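PDB 6JD6: ankyrin repeat domain-containing protein EMB506, chloroplastic from Arabidopsis thaliana, which takes part in the initial differentiation of the proplastid during embryo development and is required for correct development of cotyledons, true leaves and cauline leaf margins. Local coordinates for residues K114-L119 against N130-G135; L121-Q126 against K157-S162; D137-D142 against K167-H172. All coordinates share one frame; numbering follows the deposited sequence.

Contact 1: residues K114-L119 against N130-G135; sequences KPLQTL and NLIENG
Leu131 pushes one methyl, CD1, between Pro115 and Leu119, and that single carbon makes the closest approaches between residues 114-119 and 130-135. Pro115 and Leu119 are one helical turn apart, joined by the backbone bond from Leu119 N to Pro115 O, and they present neighbouring carbons to the incoming methyl: CB of Pro115 lies 3.6 Å from Leu131 CD1, and CD1 of Leu119 is equally near, 3.6 Å from that same Leu131 CD1. Leu131 reaches this notch because its CG stands anti to the carbonyl carbon (chi1 -86°), which sends the branch across to the first helix.

Leu116 starts from the same turn but works differently. Its CB points past the other helix rather than at it, and the methyls at the end of the chain do the touching. CD2 sits 4.2 Å from CG1 of Ile132 and CD1 is about as far from that carbon, so the leucine fork sets both prongs against one methylene, the two side chains crossing at about a right angle. The same Leu116 CD2 lies 4.2 Å from Leu131 CD1, which joins the two halves of the contact. Everything that meets here is aliphatic, and Met128 and Leu127 of helix 125-133 extend the layer beside Leu116 and Leu119.

Just beyond Leu131 and Ile132 the second helix stops in a Schellman motif with Gly135, at positive phi, as its C-prime residue. Two short antiparallel helices packed through leucines in this way, the second then released into a loop, form the helix-turn-helix of an ankyrin repeat, here ANK 1.

Contact 2: residues L121-Q126 against K157-S162; sequences LSMQIQ and KEAVIS
Lys157, at the N-cap position of helix 158-166, stretches its side chain over to the end of helix 115-121 and gives a hydrogen bond from NZ to the backbone O of Leu121, 3.0 Å long. The ammonium arrives in the carbonyl plane on a lone pair, with a C=O...N angle of 138°. A carbonyl at a helix C-terminus carries the negative end of the helix dipole, so it is a likely place for a positive charge to settle. The lysine chain bends at chi2 (69°) and then runs on nearly extended, and its methylenes pack on the way: CD lies 4.2 Å from Leu121 CD2, and CG is 3.5 Å from the sulfur SD of Met123.

Met123 follows helix 115-121 as the C-prime residue of a Schellman motif, at positive phi. Its side chain folds at chi2 (-74°) and chi3, which carries the thioether across to helix 158-166. Next along helix 158-166, Ala159 takes a light touch on CB from the methyl CE of Met123, while its carbonyl O lies 4.0 Å from Ile125 CD1.

Val160 then offers one branch, CG2, to two partners. Met123 SD approaches it to 3.8 Å, and Ile125 CG1 lies 3.9 Å from the same CG2, the isoleucine and valine sliding past each other in opposite directions.

The other protein chain of the assembly packs on Leu121, accepts a weak second hydrogen bond from Lys157 NZ through its backbone, and also bonds to Ser122 and Gln124. Within the chain, Val160 rests on Ala120 of helix 115-121 and Ala152 of helix 148-154, Ile161 faces helix 148-154, and Glu158 turns to helix 191-199, so helix 158-166 lies between its neighbours in the ankyrin stack.

Contact 3: residues D137-D142 against K167-H172; sequences DIDDVD and KGANPH
Asp139 holds the backbone of Asn170 where the loops of two successive ankyrin repeats, ANK 1 and ANK 2, lie side by side. The bond runs from Asn170 N to Asp139 OD1 at 3.0 Å and is nearly straight (166°), meeting the oxygen on its syn side. OD2, the other carboxylate oxygen of Asp139, comes within 3.4 Å of Asn170 CB. Beside this polar grip, Ile138 lays its methyl CD1 3.8 Å from Ala169 CB and also brushes Lys167 CB; its CG1 lies anti to the backbone N (chi1 -171°), which aims the chain at the second loop.

Waters widen the join: one bridges Asp139 OD1 and the carbonyl O of Asn170, another links OD2 to Asn170 ND2. An alanine at Asp139 would remove the carboxylate, is likely to leave Asn170 N without this acceptor, and would probably cost both waters one of their partners.

Behind the loops, Leu164 of helix 158-166 packs on both Ile138 and Ala169. Each loop is also braced from within. Asp137 to Asp140 form a type I beta turn, which carries Ile138 and Asp139 at its two corners. Asp137 OD1 accepts from Asp139 N in an Asx turn, from above the carboxylate plane. Asn170 makes the matching Asx turn in its own loop, its OD1 taking the backbone N of His172 at 2.8 Å.

Contact 1 is core, contact 2 partly buried and contact 3 at the surface, and their chemistry follows that order. Contact 1 is wholly aliphatic and joins the paired helices within ANK 1, whereas contacts 2 and 3 both tie ANK 1 to ANK 2, at the helix ends and through the loops respectively. Contact 2 mixes apolar packing with one lysine-to-carbonyl bond; contact 3 pairs a carboxylate-to-backbone bond and bridging waters with one packed isoleucine. Contacts 1 and 2 both draw on helices 115-121 and 125-133 and meet through the Schellman bond from Gln124 N to Leu119 O. Contact 1 reaches contact 3 through Ile132 packed on Ile138 and a Gln117-Asp142 hydrogen bond; contacts 2 and 3 do not touch.

Contact 1: residues K114-L119 against N130-G135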
# COMPACT_ATOMS: atom_id res chain seq x y z
N LYS A 114 -3.93 1.94 11.30
CA LYS A 114 -5.28 1.45 11.53
C LYS A 114 -5.27 -0.07 11.47
O LYS A 114 -4.75 -0.65 10.52
CB LYS A 114 -6.22 2.01 10.46
CG LYS A 114 -6.73 3.42 10.76
CD LYS A 114 -8.18 3.36 11.24
CE LYS A 114 -8.71 4.72 11.62
NZ LYS A 114 -7.92 5.31 12.73
N PRO A 115 -5.83 -0.73 12.50
CA PRO A 115 -5.79 -2.19 12.65
C PRO A 115 -6.30 -2.93 11.41
O PRO A 115 -5.62 -3.84 10.95
CB PRO A 115 -6.72 -2.45 13.84
CG PRO A 115 -6.69 -1.19 14.62
CD PRO A 115 -6.53 -0.08 13.62
N LEU A 116 -7.45 -2.54 10.88
CA LEU A 116 -7.99 -3.19 9.68
C LEU A 116 -7.03 -3.07 8.50
O LEU A 116 -6.85 -4.03 7.74
CB LEU A 116 -9.34 -2.60 9.30
CG LEU A 116 -10.60 -3.28 9.83
CD1 LEU A 116 -11.83 -2.72 9.13
CD2 LEU A 116 -10.52 -4.79 9.69
N GLN A 117 -6.41 -1.91 8.35
CA GLN A 117 -5.46 -1.68 7.28
C GLN A 117 -4.23 -2.56 7.45
O GLN A 117 -3.80 -3.24 6.52
CB GLN A 117 -5.04 -0.21 7.22
CG GLN A 117 -6.15 0.75 6.79
CD GLN A 117 -5.61 2.15 6.52
OE1 GLN A 117 -4.40 2.35 6.40
NE2 GLN A 117 -6.52 3.12 6.42
N THR A 118 -3.67 -2.55 8.66
CA THR A 118 -2.47 -3.34 8.96
C THR A 118 -2.74 -4.83 8.80
O THR A 118 -1.94 -5.56 8.20
CB THR A 118 -1.95 -3.05 10.38
OG1 THR A 118 -1.53 -1.67 10.46
CG2 THR A 118 -0.77 -3.94 10.71
N LEU A 119 -3.87 -5.29 9.33
CA LEU A 119 -4.23 -6.70 9.22
C LEU A 119 -4.44 -7.09 7.76
O LEU A 119 -4.08 -8.19 7.34
CB LEU A 119 -5.47 -7.00 10.06
CG LEU A 119 -5.30 -6.90 11.58
CD1 LEU A 119 -6.64 -7.04 12.29
CD2 LEU A 119 -4.29 -7.93 12.10
N ASN A 130 -12.89 -10.60 12.99
CA ASN A 130 -13.13 -10.44 14.42
C ASN A 130 -13.37 -8.98 14.80
O ASN A 130 -14.25 -8.67 15.60
CB ASN A 130 -11.98 -11.02 15.24
CG ASN A 130 -11.84 -12.52 15.08
OD1 ASN A 130 -12.74 -13.18 14.55
ND2 ASN A 130 -10.72 -13.06 15.54
N LEU A 131 -12.56 -8.08 14.24
CA LEU A 131 -12.72 -6.65 14.48
C LEU A 131 -14.07 -6.16 13.97
O LEU A 131 -14.78 -5.44 14.68
CB LEU A 131 -11.60 -5.87 13.80
CG LEU A 131 -10.30 -5.69 14.58
CD1 LEU A 131 -9.28 -4.99 13.71
CD2 LEU A 131 -10.56 -4.90 15.85
N ILE A 132 -14.40 -6.54 12.74
CA ILE A 132 -15.64 -6.12 12.11
C ILE A 132 -16.86 -6.67 12.84
O ILE A 132 -17.81 -5.93 13.12
CB ILE A 132 -15.67 -6.54 10.62
CG1 ILE A 132 -14.56 -5.82 9.85
CG2 ILE A 132 -17.03 -6.25 10.00
CD1 ILE A 132 -14.36 -6.33 8.44
N GLU A 133 -16.83 -7.96 13.16
CA GLU A 133 -17.94 -8.60 13.87
C GLU A 133 -18.14 -8.06 15.29
O GLU A 133 -19.22 -8.16 15.85
CB GLU A 133 -17.76 -10.12 13.89
CG GLU A 133 -17.90 -10.77 12.52
CD GLU A 133 -17.33 -12.17 12.47
OE1 GLU A 133 -16.94 -12.69 13.54
OE2 GLU A 133 -17.25 -12.74 11.36
N ASN A 134 -17.09 -7.48 15.86
CA ASN A 134 -17.18 -6.84 17.17
C ASN A 134 -17.62 -5.38 17.10
O ASN A 134 -17.57 -4.67 18.10
CB ASN A 134 -15.87 -6.97 17.94
CG ASN A 134 -15.74 -8.31 18.64
OD1 ASN A 134 -16.65 -8.75 19.35
ND2 ASN A 134 -14.60 -8.97 18.44
N GLY A 135 -18.03 -4.93 15.92
CA GLY A 135 -18.64 -3.62 15.80
C GLY A 135 -17.90 -2.55 15.02
O GLY A 135 -18.44 -1.46 14.81

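Contact 2: residues L121-Q126 against K157-S162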
# COMPACT_ATOMS: atom_id res chain seq x y z
N LEU A 121 -2.92 -5.68 5.11
CA LEU A 121 -1.62 -5.74 4.45
C LEU A 121 -0.77 -6.92 4.93
O LEU A 121 0.14 -7.36 4.23
CB LEU A 121 -0.88 -4.41 4.61
CG LEU A 121 -1.48 -3.19 3.90
CD1 LEU A 121 -0.71 -1.93 4.24
CD2 LEU A 121 -1.55 -3.38 2.38
N SER A 122 -1.07 -7.42 6.13
CA SER A 122 -0.37 -8.59 6.66
C SER A 122 -1.15 -9.88 6.45
O SER A 122 -0.82 -10.92 7.04
CB SER A 122 -0.02 -8.40 8.14
OG SER A 122 1.00 -7.44 8.31
N MET A 123 -2.20 -9.81 5.63
CA MET A 123 -2.97 -10.99 5.24
C MET A 123 -3.66 -11.68 6.41
O MET A 123 -3.70 -12.91 6.47
CB MET A 123 -2.07 -12.00 4.52
CG MET A 123 -1.39 -11.46 3.27
SD MET A 123 -2.56 -11.31 1.91
CE MET A 123 -3.49 -12.84 2.09
N GLN A 124 -4.20 -10.91 7.35
CA GLN A 124 -4.84 -11.48 8.53
C GLN A 124 -6.35 -11.39 8.43
O GLN A 124 -6.99 -10.62 9.15
CB GLN A 124 -4.34 -10.77 9.79
CG GLN A 124 -2.86 -10.95 10.07
CD GLN A 124 -2.54 -12.27 10.77
OE1 GLN A 124 -3.27 -13.25 10.64
NE2 GLN A 124 -1.45 -12.29 11.53
N ILE A 125 -6.93 -12.19 7.55
CA ILE A 125 -8.35 -12.11 7.25
C ILE A 125 -9.25 -12.41 8.45
O ILE A 125 -10.17 -11.65 8.75
CB ILE A 125 -8.72 -13.01 6.05
CG1 ILE A 125 -8.18 -12.39 4.75
CG2 ILE A 125 -10.22 -13.20 5.95
CD1 ILE A 125 -8.45 -13.22 3.52
N GLN A 126 -8.96 -13.50 9.16
CA GLN A 126 -9.75 -13.87 10.33
C GLN A 126 -9.74 -12.77 11.40
O GLN A 126 -10.77 -12.46 11.99
CB GLN A 126 -9.27 -15.20 10.91
CG GLN A 126 -10.09 -15.68 12.10
CD GLN A 126 -11.56 -15.84 11.76
OE1 GLN A 126 -11.93 -16.65 10.91
NE2 GLN A 126 -12.41 -15.06 12.43
N LYS A 157 -3.20 -6.77 -2.28
CA LYS A 157 -3.49 -7.98 -1.52
C LYS A 157 -4.81 -8.57 -2.01
O LYS A 157 -5.86 -8.41 -1.38
CB LYS A 157 -3.59 -7.65 -0.03
CG LYS A 157 -2.35 -7.99 0.78
CD LYS A 157 -1.13 -7.14 0.47
CE LYS A 157 0.11 -7.83 1.05
NZ LYS A 157 1.24 -6.92 1.42
N GLU A 158 -4.76 -9.28 -3.14
CA GLU A 158 -5.97 -9.60 -3.89
C GLU A 158 -6.96 -10.55 -3.19
O GLU A 158 -8.17 -10.42 -3.37
CB GLU A 158 -5.63 -10.05 -5.31
CG GLU A 158 -4.97 -8.93 -6.13
CD GLU A 158 -4.92 -9.21 -7.62
OE1 GLU A 158 -5.45 -8.39 -8.39
OE2 GLU A 158 -4.34 -10.24 -8.02
N ALA A 159 -6.46 -11.48 -2.39
CA ALA A 159 -7.34 -12.38 -1.65
C ALA A 159 -8.08 -11.64 -0.54
O ALA A 159 -9.23 -11.95 -0.23
CB ALA A 159 -6.55 -13.55 -1.07
N VAL A 160 -7.41 -10.66 0.07
CA VAL A 160 -8.03 -9.81 1.08
C VAL A 160 -9.05 -8.88 0.43
O VAL A 160 -10.15 -8.68 0.95
CB VAL A 160 -6.96 -8.98 1.83
CG1 VAL A 160 -7.61 -7.94 2.72
CG2 VAL A 160 -6.06 -9.90 2.65
N ILE A 161 -8.69 -8.32 -0.73
CA ILE A 161 -9.58 -7.47 -1.50
C ILE A 161 -10.92 -8.15 -1.78
O ILE A 161 -11.98 -7.61 -1.47
CB ILE A 161 -8.93 -7.04 -2.83
CG1 ILE A 161 -7.76 -6.10 -2.55
CG2 ILE A 161 -9.96 -6.38 -3.75
CD1 ILE A 161 -6.75 -6.01 -3.69
N SER A 162 -10.86 -9.35 -2.36
CA SER A 162 -12.08 -10.07 -2.72
C SER A 162 -12.89 -10.46 -1.48
O SER A 162 -14.12 -10.50 -1.53
CB SER A 162 -11.76 -11.30 -3.56
OG SER A 162 -11.03 -12.25 -2.82

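Contact 3: residues D137-D142 against K167-H172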
# COMPACT_ATOMS: atom_id res chain seq x y z
N ASP A 137 -16.84 -0.66 11.88
CA ASP A 137 -17.38 -0.50 10.54
C ASP A 137 -16.35 -0.94 9.51
O ASP A 137 -15.19 -0.52 9.55
CB ASP A 137 -17.79 0.96 10.31
CG ASP A 137 -18.34 1.21 8.92
OD1 ASP A 137 -18.59 0.25 8.17
OD2 ASP A 137 -18.54 2.40 8.57
N ILE A 138 -16.76 -1.81 8.59
CA ILE A 138 -15.86 -2.29 7.54
C ILE A 138 -15.35 -1.13 6.68
O ILE A 138 -14.24 -1.17 6.16
CB ILE A 138 -16.54 -3.38 6.67
CG1 ILE A 138 -15.53 -4.04 5.73
CG2 ILE A 138 -17.73 -2.81 5.90
CD1 ILE A 138 -16.07 -5.28 5.04
N ASP A 139 -16.16 -0.08 6.57
CA ASP A 139 -15.78 1.11 5.81
C ASP A 139 -15.26 2.23 6.71
O ASP A 139 -15.33 3.41 6.34
CB ASP A 139 -16.97 1.63 5.00
CG ASP A 139 -17.41 0.64 3.94
OD1 ASP A 139 -16.54 0.01 3.30
OD2 ASP A 139 -18.64 0.50 3.74
N ASP A 140 -14.74 1.87 7.88
CA ASP A 140 -14.07 2.83 8.75
C ASP A 140 -12.94 3.53 8.00
O ASP A 140 -12.12 2.87 7.35
CB ASP A 140 -13.52 2.12 9.99
CG ASP A 140 -12.79 3.05 10.92
OD1 ASP A 140 -11.54 2.97 10.98
OD2 ASP A 140 -13.46 3.87 11.59
N VAL A 141 -12.89 4.86 8.07
CA VAL A 141 -11.90 5.63 7.33
C VAL A 141 -10.78 6.19 8.21
O VAL A 141 -10.98 6.42 9.40
CB VAL A 141 -12.54 6.80 6.55
CG1 VAL A 141 -13.46 6.27 5.45
CG2 VAL A 141 -13.30 7.71 7.49
N ASP A 142 -9.61 6.41 7.62
CA ASP A 142 -8.50 7.01 8.36
C ASP A 142 -8.40 8.52 8.12
O ASP A 142 -9.36 9.16 7.69
CB ASP A 142 -7.17 6.30 8.07
CG ASP A 142 -6.72 6.41 6.61
OD1 ASP A 142 -7.25 7.27 5.86
OD2 ASP A 142 -5.82 5.64 6.22
N LYS A 167 -17.75 -9.32 1.79
CA LYS A 167 -18.31 -8.92 3.08
C LYS A 167 -19.07 -7.58 3.04
O LYS A 167 -19.62 -7.15 4.06
CB LYS A 167 -17.23 -8.88 4.16
CG LYS A 167 -17.19 -10.15 4.99
CD LYS A 167 -16.53 -9.92 6.34
CE LYS A 167 -16.95 -11.01 7.32
NZ LYS A 167 -16.82 -12.36 6.70
N GLY A 168 -19.10 -6.94 1.88
CA GLY A 168 -19.90 -5.74 1.71
C GLY A 168 -19.14 -4.42 1.84
O GLY A 168 -19.76 -3.37 2.00
N ALA A 169 -17.81 -4.48 1.77
CA ALA A 169 -17.02 -3.25 1.75
C ALA A 169 -17.46 -2.41 0.55
O ALA A 169 -17.67 -2.93 -0.54
CB ALA A 169 -15.54 -3.57 1.67
N ASN A 170 -17.62 -1.11 0.78
CA ASN A 170 -18.09 -0.20 -0.26
C ASN A 170 -16.97 0.07 -1.27
O ASN A 170 -15.94 0.63 -0.92
CB ASN A 170 -18.58 1.10 0.38
CG ASN A 170 -19.30 2.01 -0.60
OD1 ASN A 170 -19.01 2.02 -1.80
ND2 ASN A 170 -20.26 2.78 -0.09
N PRO A 171 -17.18 -0.36 -2.53
CA PRO A 171 -16.16 -0.22 -3.57
C PRO A 171 -16.23 1.13 -4.29
O PRO A 171 -15.44 1.37 -5.21
CB PRO A 171 -16.53 -1.33 -4.55
CG PRO A 171 -18.02 -1.39 -4.46
CD PRO A 171 -18.37 -1.07 -3.02
N HIS A 172 -17.14 2.00 -3.88
CA HIS A 172 -17.38 3.25 -4.59
C HIS A 172 -16.74 4.46 -3.93
O HIS A 172 -16.62 5.52 -4.54
CB HIS A 172 -18.88 3.50 -4.74
CG HIS A 172 -19.64 2.33 -5.28
ND1 HIS A 172 -19.54 1.92 -6.59
CD2 HIS A 172 -20.52 1.48 -4.69
CE1 HIS A 172 -20.33 0.87 -6.79
NE2 HIS A 172 -20.93 0.58 -5.65
O HOH W 1 -14.52 0.51 1.39
O HOH W 2 -20.34 -1.14 3.36
O HOH W 3 -20.23 2.96 3.15